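Ornithine carbamoyltransferase, mitochondrial (Coccidioides immitis, PDB 3SDS) catalyses the transfer of a carbamoyl group from carbamoyl phosphate to L-ornithine, giving L-citrulline and phosphate on the pathway to L-arginine. Local coordinates at residues P145-L150 and S340-F345; T153-Q158 and E332-A337; A161-I166 and L184-L189; V200-A205 and E224-I229; L204-T209 and E231-A236. All blocks are in the same frame, centred on the assembly; numbering follows the deposited sequence.

Overall arrangement
Interactions 1 and 2, with centres about 10 Å apart, lie along helix 327-347, which comes late in the chain yet packs on the earlier carbamoyl-phosphate part: on strand 146-148 in interaction 1 and on the start of helix 156-169 in interaction 2. Interaction 3, about 14 Å from interaction 2 between centres, follows farther along helix 156-169, where the loop into strand 190-194 returns. Interactions 4 and 5 share helices 199-210 and 227-237, with centres about 8 Å apart. Along the chain interactions 3, 4 and 5 are nested inside the loops closed by interactions 1 and 2. Interactions 1 and 2 thus join the two alpha/beta domains, interaction 2 at the probable carbamoyl phosphate site, while 4 and 5 pack helices within the ornithine domain.

Interaction 1 (P145-L150 and S340-F345); sequences PVINAL and SALEAF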
# COMPACT_ATOMS: atom_id res chain seq x y z
N PRO A 145 -16.76 13.69 1.66
CA PRO A 145 -15.91 14.88 1.89
C PRO A 145 -14.53 14.80 1.19
O PRO A 145 -13.86 13.76 1.28
CB PRO A 145 -15.72 14.89 3.42
CG PRO A 145 -16.72 13.99 3.97
CD PRO A 145 -17.27 13.10 2.91
N VAL A 146 -14.12 15.87 0.51
CA VAL A 146 -12.77 15.95 -0.07
C VAL A 146 -11.90 16.89 0.78
O VAL A 146 -12.33 17.99 1.10
CB VAL A 146 -12.79 16.44 -1.58
CG1 VAL A 146 -11.40 16.46 -2.17
CG2 VAL A 146 -13.69 15.56 -2.45
N ILE A 147 -10.69 16.46 1.14
CA ILE A 147 -9.70 17.34 1.80
C ILE A 147 -8.51 17.64 0.86
O ILE A 147 -7.94 16.71 0.25
CB ILE A 147 -9.18 16.70 3.10
CG1 ILE A 147 -10.23 16.82 4.21
CG2 ILE A 147 -7.81 17.25 3.55
CD1 ILE A 147 -10.08 15.72 5.27
N ASN A 148 -8.15 18.92 0.75
CA ASN A 148 -7.06 19.37 -0.13
C ASN A 148 -5.66 19.13 0.44
O ASN A 148 -5.22 19.83 1.35
CB ASN A 148 -7.24 20.86 -0.43
CG ASN A 148 -6.30 21.36 -1.54
OD1 ASN A 148 -5.53 20.59 -2.13
ND2 ASN A 148 -6.37 22.67 -1.83
N ALA A 149 -4.96 18.15 -0.12
CA ALA A 149 -3.62 17.79 0.36
C ALA A 149 -2.56 18.81 -0.04
O ALA A 149 -1.53 18.94 0.63
CB ALA A 149 -3.23 16.40 -0.14
N LEU A 150 -2.81 19.50 -1.15
CA LEU A 150 -1.92 20.54 -1.69
C LEU A 150 -2.36 20.83 -3.11
O LEU A 150 -2.55 19.92 -3.90
CB LEU A 150 -0.44 20.10 -1.68
CG LEU A 150 0.68 21.10 -2.05
CD1 LEU A 150 2.01 20.78 -1.33
CD2 LEU A 150 0.91 21.25 -3.59
N SER A 340 -7.03 15.66 13.58
CA SER A 340 -8.03 16.68 13.90
C SER A 340 -8.95 16.93 12.70
O SER A 340 -10.19 16.93 12.84
CB SER A 340 -7.32 17.97 14.31
OG SER A 340 -8.22 18.97 14.73
N ALA A 341 -8.34 17.10 11.52
CA ALA A 341 -9.09 17.44 10.32
C ALA A 341 -9.98 16.31 9.83
O ALA A 341 -11.14 16.55 9.45
CB ALA A 341 -8.16 17.91 9.22
N LEU A 342 -9.45 15.08 9.83
CA LEU A 342 -10.23 13.92 9.44
C LEU A 342 -11.36 13.65 10.42
O LEU A 342 -12.46 13.29 9.98
CB LEU A 342 -9.36 12.66 9.28
CG LEU A 342 -8.21 12.62 8.27
CD1 LEU A 342 -7.17 11.63 8.75
CD2 LEU A 342 -8.70 12.24 6.90
N GLU A 343 -11.13 13.78 11.73
CA GLU A 343 -12.24 13.66 12.69
C GLU A 343 -13.36 14.65 12.37
O GLU A 343 -14.55 14.28 12.40
CB GLU A 343 -11.81 13.86 14.14
CG GLU A 343 -12.86 13.42 15.17
CD GLU A 343 -12.86 14.27 16.43
OE1 GLU A 343 -12.00 15.17 16.54
OE2 GLU A 343 -13.74 14.04 17.32
N ALA A 344 -12.98 15.89 12.07
CA ALA A 344 -13.94 16.96 11.85
C ALA A 344 -14.77 16.77 10.59
O ALA A 344 -16.00 16.96 10.60
CB ALA A 344 -13.22 18.27 11.81
N PHE A 345 -14.10 16.40 9.49
CA PHE A 345 -14.76 16.39 8.19
C PHE A 345 -15.39 15.04 7.85
O PHE A 345 -16.44 15.01 7.21
CB PHE A 345 -13.84 16.93 7.08
CG PHE A 345 -13.71 18.44 7.11
CD1 PHE A 345 -14.56 19.24 6.34
CD2 PHE A 345 -12.78 19.06 7.94
CE1 PHE A 345 -14.47 20.63 6.38
CE2 PHE A 345 -12.67 20.47 7.98
CZ PHE A 345 -13.52 21.24 7.21
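The ring of Phe345 takes little part in its meeting with Pro145 and Ile147: at its edge, in the ring plane, lies the carbonyl O of Ala341 one turn back in the same helix. The end of the side chain leads away from the strand, and Phe345 also packs on Arg24 and Leu26. What Phe345 offers the strand is the base of its side chain and its carbonyl group. The puckered ring of Pro145 comes up to that carbonyl, with Pro145 CG 3.4 Å from Phe345 O. Proline suits the spot: its compact, rigid ring can lie against the carbonyl just ahead of strand 146-148.

Ile147 carries the rest. Its CG1 branch lies anti to the carbonyl carbon (chi1 -76°) and runs on extended, which sends the terminal methyl toward the helix. There Ile147 CD1 meets Leu342 CD2 at 4.1 Å, the two side chains crossing at about a right angle. The same methyl lies 4.3 Å from Phe345 CB, and Ala341 O lies a little farther off, at 4.4 Å from Ile147 CD1. A beta-branched residue fits the extended backbone here, while leucine and alanine keep the facing side of the helix apolar.

The strand and the helix segment run roughly antiparallel, at 151°, with their axes 10.2 Å apart. Ile147 bonds Ile125 and Ala127 through its backbone, within the parallel sheet of the carbamoyl-phosphate domain, while Val146 and Asn148 bond Leu26. Late helix 327-347 therefore packs on the sheet's last strand in chain order. No hydrogen bond links the two segments; apolar packing round Ile147 and the van der Waals contact of Pro145 with a backbone carbonyl hold a largely buried junction.

Interaction 2 (T153-Q158 and E332-A337); sequences TFHPLQ and ENRLWA
Arg334 reaches across to His155, Leu157 and Gln158, and its head makes the dense part of this contact. Bends at chi2 and chi3 fold the arginine chain back toward the start of helix 156-169. The His155 ring then stands edge-on over one face of the guanidinium, with His155 CE1 3.5 Å from Arg334 NH2 and the two planes 87° apart. From an oblique direction Gln158 OE1 lies 2.8 Å from Arg334 NH1, but the N-H points well aside (117°), so the bond is weak. The amide and guanidinium planes are again almost perpendicular. Firmer partners lie outside: Arg334 NH2 bonds Thr80 OG1, and Gln158 NE2 bonds Asp162 OD1, which probably helps to set the turn of the amide.

Behind the guanidinium tip the contact is looser: Leu157 CB approaches the group obliquely, 4.1 Å from Arg334 NE, and Ala337 CB lies 4.2 Å from Leu157 O; alanine, with no more than a methyl, lets the helices come near each other. Arg334 is partly exposed, unlike the buried residues it touches.

His155 occupies the N-cap position of its helix, and its backbone N is held by Asp203 OD2. By similarity His155, Gln158 and Arg334 all bind carbamoyl phosphate, together with Thr80 and Cys307 nearby. Such a cluster, placed where the two domains meet, is characteristic of the active site of the aspartate/ornithine carbamoyltransferases.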
# COMPACT_ATOMS: atom_id res chain seq x y z
N THR A 153 -2.59 26.95 -5.15
CA THR A 153 -2.83 28.16 -4.36
C THR A 153 -3.15 27.93 -2.87
O THR A 153 -3.08 28.87 -2.08
CB THR A 153 -3.99 29.04 -4.96
OG1 THR A 153 -5.25 28.35 -4.86
CG2 THR A 153 -3.75 29.42 -6.42
N PHE A 154 -3.52 26.71 -2.48
CA PHE A 154 -3.84 26.45 -1.06
C PHE A 154 -3.08 25.27 -0.47
O PHE A 154 -2.57 24.44 -1.21
CB PHE A 154 -5.35 26.27 -0.86
CG PHE A 154 -6.17 27.38 -1.43
CD1 PHE A 154 -6.03 28.69 -0.96
CD2 PHE A 154 -7.09 27.13 -2.46
CE1 PHE A 154 -6.79 29.74 -1.50
CE2 PHE A 154 -7.86 28.18 -3.01
CZ PHE A 154 -7.70 29.49 -2.52
N HIS A 155 -3.00 25.22 0.86
CA HIS A 155 -2.42 24.09 1.60
C HIS A 155 -2.97 24.08 3.03
O HIS A 155 -2.22 24.26 3.99
CB HIS A 155 -0.88 24.16 1.60
CG HIS A 155 -0.20 22.87 1.97
ND1 HIS A 155 -0.71 21.97 2.89
CD2 HIS A 155 0.99 22.35 1.57
CE1 HIS A 155 0.11 20.95 3.02
NE2 HIS A 155 1.15 21.16 2.23
N PRO A 156 -4.28 23.86 3.20
CA PRO A 156 -4.93 23.96 4.52
C PRO A 156 -4.26 23.18 5.67
O PRO A 156 -4.10 23.72 6.78
CB PRO A 156 -6.36 23.43 4.26
CG PRO A 156 -6.30 22.74 2.93
CD PRO A 156 -5.23 23.43 2.15
N LEU A 157 -3.87 21.92 5.41
CA LEU A 157 -3.25 21.09 6.45
C LEU A 157 -1.99 21.72 7.06
O LEU A 157 -1.74 21.59 8.26
CB LEU A 157 -2.98 19.65 5.98
CG LEU A 157 -4.20 18.77 5.68
CD1 LEU A 157 -3.77 17.49 5.02
CD2 LEU A 157 -5.02 18.45 6.91
N GLN A 158 -1.22 22.42 6.22
CA GLN A 158 0.04 23.02 6.66
C GLN A 158 -0.19 24.16 7.67
O GLN A 158 0.48 24.23 8.71
CB GLN A 158 0.88 23.48 5.47
CG GLN A 158 2.28 23.94 5.89
CD GLN A 158 3.15 22.80 6.45
OE1 GLN A 158 3.18 21.69 5.88
NE2 GLN A 158 3.87 23.06 7.55
N GLU A 332 6.41 17.05 12.61
CA GLU A 332 5.58 16.11 13.38
C GLU A 332 4.14 16.59 13.61
O GLU A 332 3.21 15.76 13.65
CB GLU A 332 6.24 15.78 14.73
CG GLU A 332 5.36 14.93 15.67
CD GLU A 332 5.86 14.83 17.10
OE1 GLU A 332 7.07 15.05 17.36
OE2 GLU A 332 5.02 14.52 17.97
N ASN A 333 3.95 17.90 13.76
CA ASN A 333 2.59 18.42 13.95
C ASN A 333 1.65 18.18 12.74
O ASN A 333 0.45 18.45 12.83
CB ASN A 333 2.62 19.90 14.34
CG ASN A 333 3.17 20.14 15.78
OD1 ASN A 333 3.11 19.26 16.65
ND2 ASN A 333 3.70 21.34 16.02
N ARG A 334 2.19 17.66 11.63
CA ARG A 334 1.36 17.27 10.50
C ARG A 334 0.47 16.08 10.89
O ARG A 334 -0.72 16.00 10.50
CB ARG A 334 2.19 16.95 9.26
CG ARG A 334 2.68 18.18 8.44
CD ARG A 334 1.51 19.04 7.89
NE ARG A 334 0.81 18.42 6.75
CZ ARG A 334 1.27 18.44 5.49
NH1 ARG A 334 2.43 19.04 5.21
NH2 ARG A 334 0.59 17.85 4.51
N LEU A 335 1.05 15.16 11.67
CA LEU A 335 0.33 13.97 12.10
C LEU A 335 -0.87 14.39 12.93
O LEU A 335 -2.00 13.94 12.66
CB LEU A 335 1.25 13.03 12.88
CG LEU A 335 0.62 11.79 13.58
CD1 LEU A 335 -0.22 10.91 12.64
CD2 LEU A 335 1.65 10.94 14.31
N TRP A 336 -0.64 15.27 13.90
CA TRP A 336 -1.69 15.72 14.84
C TRP A 336 -2.76 16.56 14.12
O TRP A 336 -3.97 16.42 14.42
CB TRP A 336 -1.08 16.39 16.09
CG TRP A 336 0.14 15.61 16.60
CD1 TRP A 336 1.45 16.03 16.61
CD2 TRP A 336 0.17 14.25 17.08
NE1 TRP A 336 2.27 15.04 17.08
CE2 TRP A 336 1.51 13.93 17.36
CE3 TRP A 336 -0.82 13.27 17.30
CZ2 TRP A 336 1.90 12.67 17.86
CZ3 TRP A 336 -0.44 12.01 17.80
CH2 TRP A 336 0.92 11.73 18.08
N ALA A 337 -2.35 17.37 13.14
CA ALA A 337 -3.29 18.15 12.35
C ALA A 337 -4.20 17.30 11.43
O ALA A 337 -5.39 17.59 11.29
CB ALA A 337 -2.54 19.19 11.55

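Interaction 3 (A161-I166 and L184-L189); sequences ADFLTI and LGLEGL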
# COMPACT_ATOMS: atom_id res chain seq x y z
N ALA A 161 -1.00 22.83 11.10
CA ALA A 161 0.24 22.41 11.73
C ALA A 161 1.06 23.59 12.24
O ALA A 161 1.54 23.59 13.38
CB ALA A 161 1.07 21.58 10.77
N ASP A 162 1.21 24.61 11.38
CA ASP A 162 2.04 25.75 11.73
C ASP A 162 1.50 26.50 12.94
O ASP A 162 2.27 26.85 13.85
CB ASP A 162 2.26 26.66 10.53
CG ASP A 162 3.16 26.03 9.49
OD1 ASP A 162 3.67 24.91 9.76
OD2 ASP A 162 3.37 26.63 8.41
N PHE A 163 0.19 26.71 12.98
CA PHE A 163 -0.41 27.37 14.15
C PHE A 163 -0.39 26.51 15.43
O PHE A 163 -0.23 27.05 16.52
CB PHE A 163 -1.77 28.02 13.85
CG PHE A 163 -1.63 29.44 13.37
CD1 PHE A 163 -1.25 29.72 12.07
CD2 PHE A 163 -1.81 30.50 14.26
CE1 PHE A 163 -1.08 31.05 11.64
CE2 PHE A 163 -1.63 31.84 13.84
CZ PHE A 163 -1.28 32.11 12.53
N LEU A 164 -0.50 25.18 15.29
CA LEU A 164 -0.28 24.28 16.43
C LEU A 164 1.09 24.53 17.03
O LEU A 164 1.24 24.58 18.25
CB LEU A 164 -0.37 22.81 16.02
CG LEU A 164 -0.08 21.74 17.11
CD1 LEU A 164 -0.88 21.99 18.41
CD2 LEU A 164 -0.36 20.34 16.61
N THR A 165 2.09 24.69 16.15
CA THR A 165 3.46 24.82 16.57
C THR A 165 3.63 26.14 17.30
O THR A 165 4.21 26.18 18.38
CB THR A 165 4.42 24.75 15.37
OG1 THR A 165 4.05 23.66 14.52
CG2 THR A 165 5.84 24.56 15.84
N ILE A 166 3.11 27.21 16.70
CA ILE A 166 3.21 28.56 17.26
C ILE A 166 2.55 28.59 18.64
O ILE A 166 3.16 29.05 19.61
CB ILE A 166 2.66 29.66 16.26
CG1 ILE A 166 3.50 29.71 14.97
CG2 ILE A 166 2.57 31.07 16.91
CD1 ILE A 166 2.83 30.38 13.78
N LEU A 184 -6.81 31.84 19.68
CA LEU A 184 -5.74 31.06 20.30
C LEU A 184 -4.86 31.91 21.23
O LEU A 184 -3.77 31.48 21.63
CB LEU A 184 -4.87 30.40 19.24
CG LEU A 184 -5.53 29.34 18.38
CD1 LEU A 184 -4.62 28.96 17.23
CD2 LEU A 184 -5.91 28.12 19.20
N GLY A 185 -5.32 33.11 21.58
CA GLY A 185 -4.58 34.03 22.45
C GLY A 185 -3.27 34.55 21.88
O GLY A 185 -2.36 34.86 22.64
N LEU A 186 -3.19 34.68 20.56
CA LEU A 186 -1.95 35.08 19.87
C LEU A 186 -1.93 36.52 19.35
O LEU A 186 -1.03 36.90 18.59
CB LEU A 186 -1.66 34.13 18.71
CG LEU A 186 -1.30 32.68 19.05
CD1 LEU A 186 -1.30 31.79 17.81
CD2 LEU A 186 0.03 32.59 19.83
N GLU A 187 -2.91 37.33 19.74
CA GLU A 187 -3.04 38.68 19.23
C GLU A 187 -1.78 39.52 19.41
O GLU A 187 -1.19 39.57 20.49
CB GLU A 187 -4.25 39.39 19.83
CG GLU A 187 -5.59 38.82 19.35
CD GLU A 187 -6.17 37.72 20.27
OE1 GLU A 187 -7.32 37.28 20.03
OE2 GLU A 187 -5.48 37.30 21.23
N GLY A 188 -1.36 40.15 18.31
CA GLY A 188 -0.28 41.12 18.35
C GLY A 188 1.08 40.55 18.03
O GLY A 188 2.08 41.28 18.06
N LEU A 189 1.13 39.25 17.74
CA LEU A 189 2.36 38.63 17.23
C LEU A 189 2.72 39.09 15.82
O LEU A 189 1.86 39.55 15.06
CB LEU A 189 2.23 37.12 17.26
CG LEU A 189 3.05 36.44 18.34
CD1 LEU A 189 2.83 37.08 19.73
CD2 LEU A 189 2.72 34.95 18.35
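From Leu186 to Leu189 the backbone makes a type II beta turn, with Gly188 at a phi of 94° that suits glycine, and the loop presents Leu184, Leu186 and Leu189 to Phe163 and Ile166 of the helix. Leu186 sits in the middle of the contact. Its CG is anti to the carbonyl carbon (chi1 -67°), which extends one methyl toward the rim of the phenylalanine: Leu186 CD1 lies 3.8 Å from Phe163 CD2, at the edge of the ring and near its plane. Leu184 CD1 approaches the same ring obliquely.

The loop belongs to the connection between helix 156-169, whose start carries residues of the probable carbamoyl phosphate site, and strand 190-194, the central strand of the Rossmann-like sheet of the ornithine domain. Its leucines thus fasten the connection back onto the helix it has just left, all through apolar contacts.

Ile166, one turn beyond Phe163, uses its CG2 methyl for two partners. Ile166 CG2 is 4.0 Å from Leu186 CD1 and 4.1 Å from Leu189 CD2, and the Leu189 chain slides past the isoleucine in the opposite direction. The Phe163 ring also packs on Leu204, Ala207 and Ala208 of helix 199-210, where small alanines admit a bulky aromatic.

Interaction 4 (V200-A205 and E224-I229); sequences VLFDLA and EIPSHI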
# COMPACT_ATOMS: atom_id res chain seq x y z
N VAL A 200 1.71 27.80 0.42
CA VAL A 200 1.82 27.73 1.87
C VAL A 200 1.61 29.09 2.53
O VAL A 200 0.77 29.23 3.44
CB VAL A 200 3.16 27.11 2.31
CG1 VAL A 200 3.48 27.47 3.76
CG2 VAL A 200 3.17 25.55 2.08
N LEU A 201 2.34 30.10 2.07
CA LEU A 201 2.15 31.47 2.56
C LEU A 201 0.68 31.92 2.45
O LEU A 201 0.11 32.44 3.42
CB LEU A 201 3.06 32.44 1.81
CG LEU A 201 2.74 33.92 2.00
CD1 LEU A 201 2.84 34.33 3.45
CD2 LEU A 201 3.65 34.78 1.14
N PHE A 202 0.07 31.68 1.30
CA PHE A 202 -1.31 32.13 1.10
C PHE A 202 -2.23 31.74 2.26
O PHE A 202 -2.84 32.64 2.89
CB PHE A 202 -1.87 31.68 -0.25
CG PHE A 202 -1.00 32.08 -1.44
CD1 PHE A 202 -0.14 33.17 -1.36
CD2 PHE A 202 -1.07 31.36 -2.63
CE1 PHE A 202 0.65 33.53 -2.43
CE2 PHE A 202 -0.29 31.70 -3.70
CZ PHE A 202 0.57 32.79 -3.62
N ASP A 203 -2.29 30.44 2.59
CA ASP A 203 -3.16 29.93 3.66
C ASP A 203 -2.72 30.38 5.05
O ASP A 203 -3.57 30.70 5.90
CB ASP A 203 -3.28 28.42 3.63
CG ASP A 203 -4.55 27.92 2.94
OD1 ASP A 203 -5.66 28.45 3.17
OD2 ASP A 203 -4.42 26.96 2.16
N LEU A 204 -1.41 30.41 5.28
CA LEU A 204 -0.85 30.91 6.54
C LEU A 204 -1.34 32.35 6.79
O LEU A 204 -1.86 32.67 7.88
CB LEU A 204 0.68 30.84 6.51
CG LEU A 204 1.57 31.38 7.64
CD1 LEU A 204 1.17 30.83 8.99
CD2 LEU A 204 3.05 31.07 7.37
N ALA A 205 -1.19 33.21 5.76
CA ALA A 205 -1.70 34.59 5.79
C ALA A 205 -3.19 34.69 6.18
O ALA A 205 -3.54 35.49 7.05
CB ALA A 205 -1.46 35.30 4.45
N GLU A 224 5.35 38.41 -6.31
CA GLU A 224 4.44 38.91 -5.30
C GLU A 224 3.19 38.05 -5.12
O GLU A 224 2.87 37.20 -5.95
CB GLU A 224 4.02 40.33 -5.69
CG GLU A 224 5.18 41.30 -5.86
CD GLU A 224 5.67 41.44 -7.29
OE1 GLU A 224 5.34 40.59 -8.15
OE2 GLU A 224 6.41 42.43 -7.57
N ILE A 225 2.48 38.27 -4.02
CA ILE A 225 1.19 37.64 -3.80
C ILE A 225 0.25 38.05 -4.93
O ILE A 225 0.11 39.24 -5.22
CB ILE A 225 0.58 38.09 -2.44
CG1 ILE A 225 1.54 37.79 -1.29
CG2 ILE A 225 -0.79 37.46 -2.24
CD1 ILE A 225 1.05 38.24 0.06
N PRO A 226 -0.37 37.06 -5.59
CA PRO A 226 -1.43 37.32 -6.58
C PRO A 226 -2.61 38.08 -5.97
O PRO A 226 -3.03 37.78 -4.85
CB PRO A 226 -1.87 35.91 -7.00
CG PRO A 226 -0.70 35.05 -6.74
CD PRO A 226 -0.00 35.63 -5.54
N SER A 227 -3.15 39.04 -6.70
CA SER A 227 -4.20 39.91 -6.15
C SER A 227 -5.52 39.20 -5.81
O SER A 227 -6.28 39.69 -4.97
CB SER A 227 -4.41 41.14 -7.02
OG SER A 227 -4.71 40.77 -8.33
N HIS A 228 -5.79 38.06 -6.44
CA HIS A 228 -6.89 37.22 -5.99
C HIS A 228 -6.66 36.77 -4.53
O HIS A 228 -7.62 36.65 -3.76
CB HIS A 228 -7.13 36.02 -6.90
CG HIS A 228 -8.19 35.09 -6.39
ND1 HIS A 228 -9.53 35.45 -6.32
CD2 HIS A 228 -8.12 33.84 -5.87
CE1 HIS A 228 -10.22 34.45 -5.80
NE2 HIS A 228 -9.39 33.47 -5.52
N ILE A 229 -5.41 36.52 -4.15
CA ILE A 229 -5.11 36.09 -2.78
C ILE A 229 -5.28 37.26 -1.81
O ILE A 229 -5.91 37.10 -0.76
CB ILE A 229 -3.69 35.44 -2.63
CG1 ILE A 229 -3.51 34.28 -3.63
CG2 ILE A 229 -3.44 34.95 -1.20
CD1 ILE A 229 -4.59 33.17 -3.53
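Beside Phe202, whose ring meets Ile225, Pro226 and Ile229 across the contact, Asp203 turns the other way and its OD1 is gripped by both Ile29 N and Ser28 OG. With its second oxygen also bonded, the buried carboxylate is satisfied, and it ties the helix to the region of the probable carbamoyl phosphate site.

The contact itself is apolar and gathers round the Phe202 ring. Ile229 CG1 sits 3.9 Å from the centroid of the Phe202 ring and 11° off its normal, a CH-pi contact squarely over the face. Ile229 reaches it because CG1 lies anti to its carbonyl carbon (chi1 -54°), while its CG2, on the other branch, rests 3.7 Å from Phe202 CB. One isoleucine therefore covers both the ring and its root, which a branched side chain can do.

Pro226 comes in obliquely at the far end of the ring, with Pro226 CD 3.5 Å from Phe202 CZ. Pro226 is the N-cap residue of helix 227-237, where the missing N-H costs no helical hydrogen bond, and its carbonyl O accepts from Ile229 N at 2.8 Å. Ile225 adds CG2, 4.2 Å from Phe202 CE1, while its other branch, through CG1, comes up to Leu201 CD2.

Helix 199-210 follows strand 190-194 and helix 227-237 follows strand 214-218. The first turns of the two helices meet here, while Leu201 and Val200 rest on Trp193 of the central strand.

Interaction 5 (L204-T209 and E231-A236); sequences LAIAAT and ELIQKA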
# COMPACT_ATOMS: atom_id res chain seq x y z
N LEU A 204 -1.41 30.41 5.28
CA LEU A 204 -0.85 30.91 6.54
C LEU A 204 -1.34 32.35 6.79
O LEU A 204 -1.86 32.67 7.88
CB LEU A 204 0.68 30.84 6.51
CG LEU A 204 1.57 31.38 7.64
CD1 LEU A 204 1.17 30.83 8.99
CD2 LEU A 204 3.05 31.07 7.37
N ALA A 205 -1.19 33.21 5.76
CA ALA A 205 -1.70 34.59 5.79
C ALA A 205 -3.19 34.69 6.18
O ALA A 205 -3.54 35.49 7.05
CB ALA A 205 -1.46 35.30 4.45
N ILE A 206 -4.04 33.88 5.54
CA ILE A 206 -5.49 33.87 5.82
C ILE A 206 -5.79 33.45 7.28
O ILE A 206 -6.68 34.00 7.93
CB ILE A 206 -6.27 32.95 4.79
CG1 ILE A 206 -6.17 33.50 3.36
CG2 ILE A 206 -7.75 32.78 5.19
CD1 ILE A 206 -6.73 32.57 2.28
N ALA A 207 -5.03 32.48 7.78
CA ALA A 207 -5.13 32.02 9.16
C ALA A 207 -4.70 33.12 10.14
O ALA A 207 -5.48 33.53 11.00
CB ALA A 207 -4.32 30.75 9.36
N ALA A 208 -3.47 33.60 9.98
CA ALA A 208 -2.97 34.70 10.81
C ALA A 208 -3.94 35.90 10.94
O ALA A 208 -4.09 36.48 12.03
CB ALA A 208 -1.61 35.16 10.30
N THR A 209 -4.58 36.27 9.83
CA THR A 209 -5.57 37.35 9.83
C THR A 209 -6.72 37.03 10.78
O THR A 209 -7.07 37.85 11.62
CB THR A 209 -6.11 37.62 8.43
OG1 THR A 209 -5.06 38.08 7.58
CG2 THR A 209 -7.17 38.67 8.46
N GLU A 231 -7.27 39.58 -2.09
CA GLU A 231 -8.73 39.68 -1.96
C GLU A 231 -9.35 38.75 -0.90
O GLU A 231 -10.28 39.14 -0.21
CB GLU A 231 -9.38 39.44 -3.32
CG GLU A 231 -10.82 39.93 -3.38
CD GLU A 231 -11.69 39.17 -4.38
OE1 GLU A 231 -11.47 37.95 -4.61
OE2 GLU A 231 -12.63 39.81 -4.92
N LEU A 232 -8.84 37.52 -0.80
CA LEU A 232 -9.31 36.56 0.21
C LEU A 232 -8.84 36.93 1.62
O LEU A 232 -9.55 36.68 2.61
CB LEU A 232 -8.88 35.14 -0.13
CG LEU A 232 -9.51 34.44 -1.34
CD1 LEU A 232 -8.75 33.20 -1.69
CD2 LEU A 232 -10.97 34.11 -1.10
N ILE A 233 -7.65 37.52 1.72
CA ILE A 233 -7.13 37.96 3.01
C ILE A 233 -8.00 39.09 3.53
O ILE A 233 -8.41 39.09 4.70
CB ILE A 233 -5.69 38.44 2.89
CG1 ILE A 233 -4.77 37.25 2.58
CG2 ILE A 233 -5.25 39.14 4.19
CD1 ILE A 233 -3.49 37.61 1.88
N GLN A 234 -8.29 40.03 2.65
CA GLN A 234 -9.11 41.17 3.00
C GLN A 234 -10.51 40.71 3.41
O GLN A 234 -11.01 41.16 4.44
CB GLN A 234 -9.12 42.18 1.83
CG GLN A 234 -9.49 43.60 2.23
CD GLN A 234 -8.35 44.39 2.87
OE1 GLN A 234 -7.17 44.09 2.67
NE2 GLN A 234 -8.71 45.42 3.64
N LYS A 235 -11.12 39.78 2.67
CA LYS A 235 -12.46 39.24 3.02
C LYS A 235 -12.47 38.51 4.36
O LYS A 235 -13.48 38.54 5.09
CB LYS A 235 -13.02 38.31 1.93
N ALA A 236 -11.35 37.86 4.68
CA ALA A 236 -11.15 37.22 5.97
C ALA A 236 -11.15 38.20 7.16
O ALA A 236 -11.38 37.80 8.30
CB ALA A 236 -9.88 36.38 5.96
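Ala205 opens the contact with Ile233, the first meeting point of two neighbouring helices of a Rossmann-like alpha/beta domain, each following one strand of its parallel sheet. The segments run nearly parallel, crossing at -16° with axes 9.0 Å apart. Ala205 has only a methyl to give, and Ala205 CB lies 4.0 Å from Ile233 CD1; this smallness lets the long isoleucine branch lie against the helix.

Ile206 comes next and carries much of the interface. With CG1 anti to its carbonyl carbon (chi1 -64°) and the branch continuing extended, its successive carbons find different partners. Ile206 CG1 packs on Ile233 CG1 at 4.1 Å, the two chains crossing obliquely, and the terminal CD1 reaches 4.1 Å from Leu232 CB. The other branch, CG2, leans on Ala236 CB, whose small size again suits a close pair of helices. Beyond the contact Ile206 also touches Ile29, and Leu232 touches Phe154, so the pair of helices is covered from the carbamoyl-phosphate side.

One turn past Ala205, Thr209 faces Ile233 again, the two side chains meeting at about a right angle. Its methyl fills in beside Ala236, and a threonine can be buried here because its hydroxyl is paid for within its own helix. Thr209 OG1 donates to Ala205 O at 3.0 Å, tilted 33° from the carbonyl plane, while Thr209 N reaches the same oxygen from the opposite face. That same hydroxyl also touches the neighbouring helix, with Thr209 OG1 3.6 Å from Ile233 CG2.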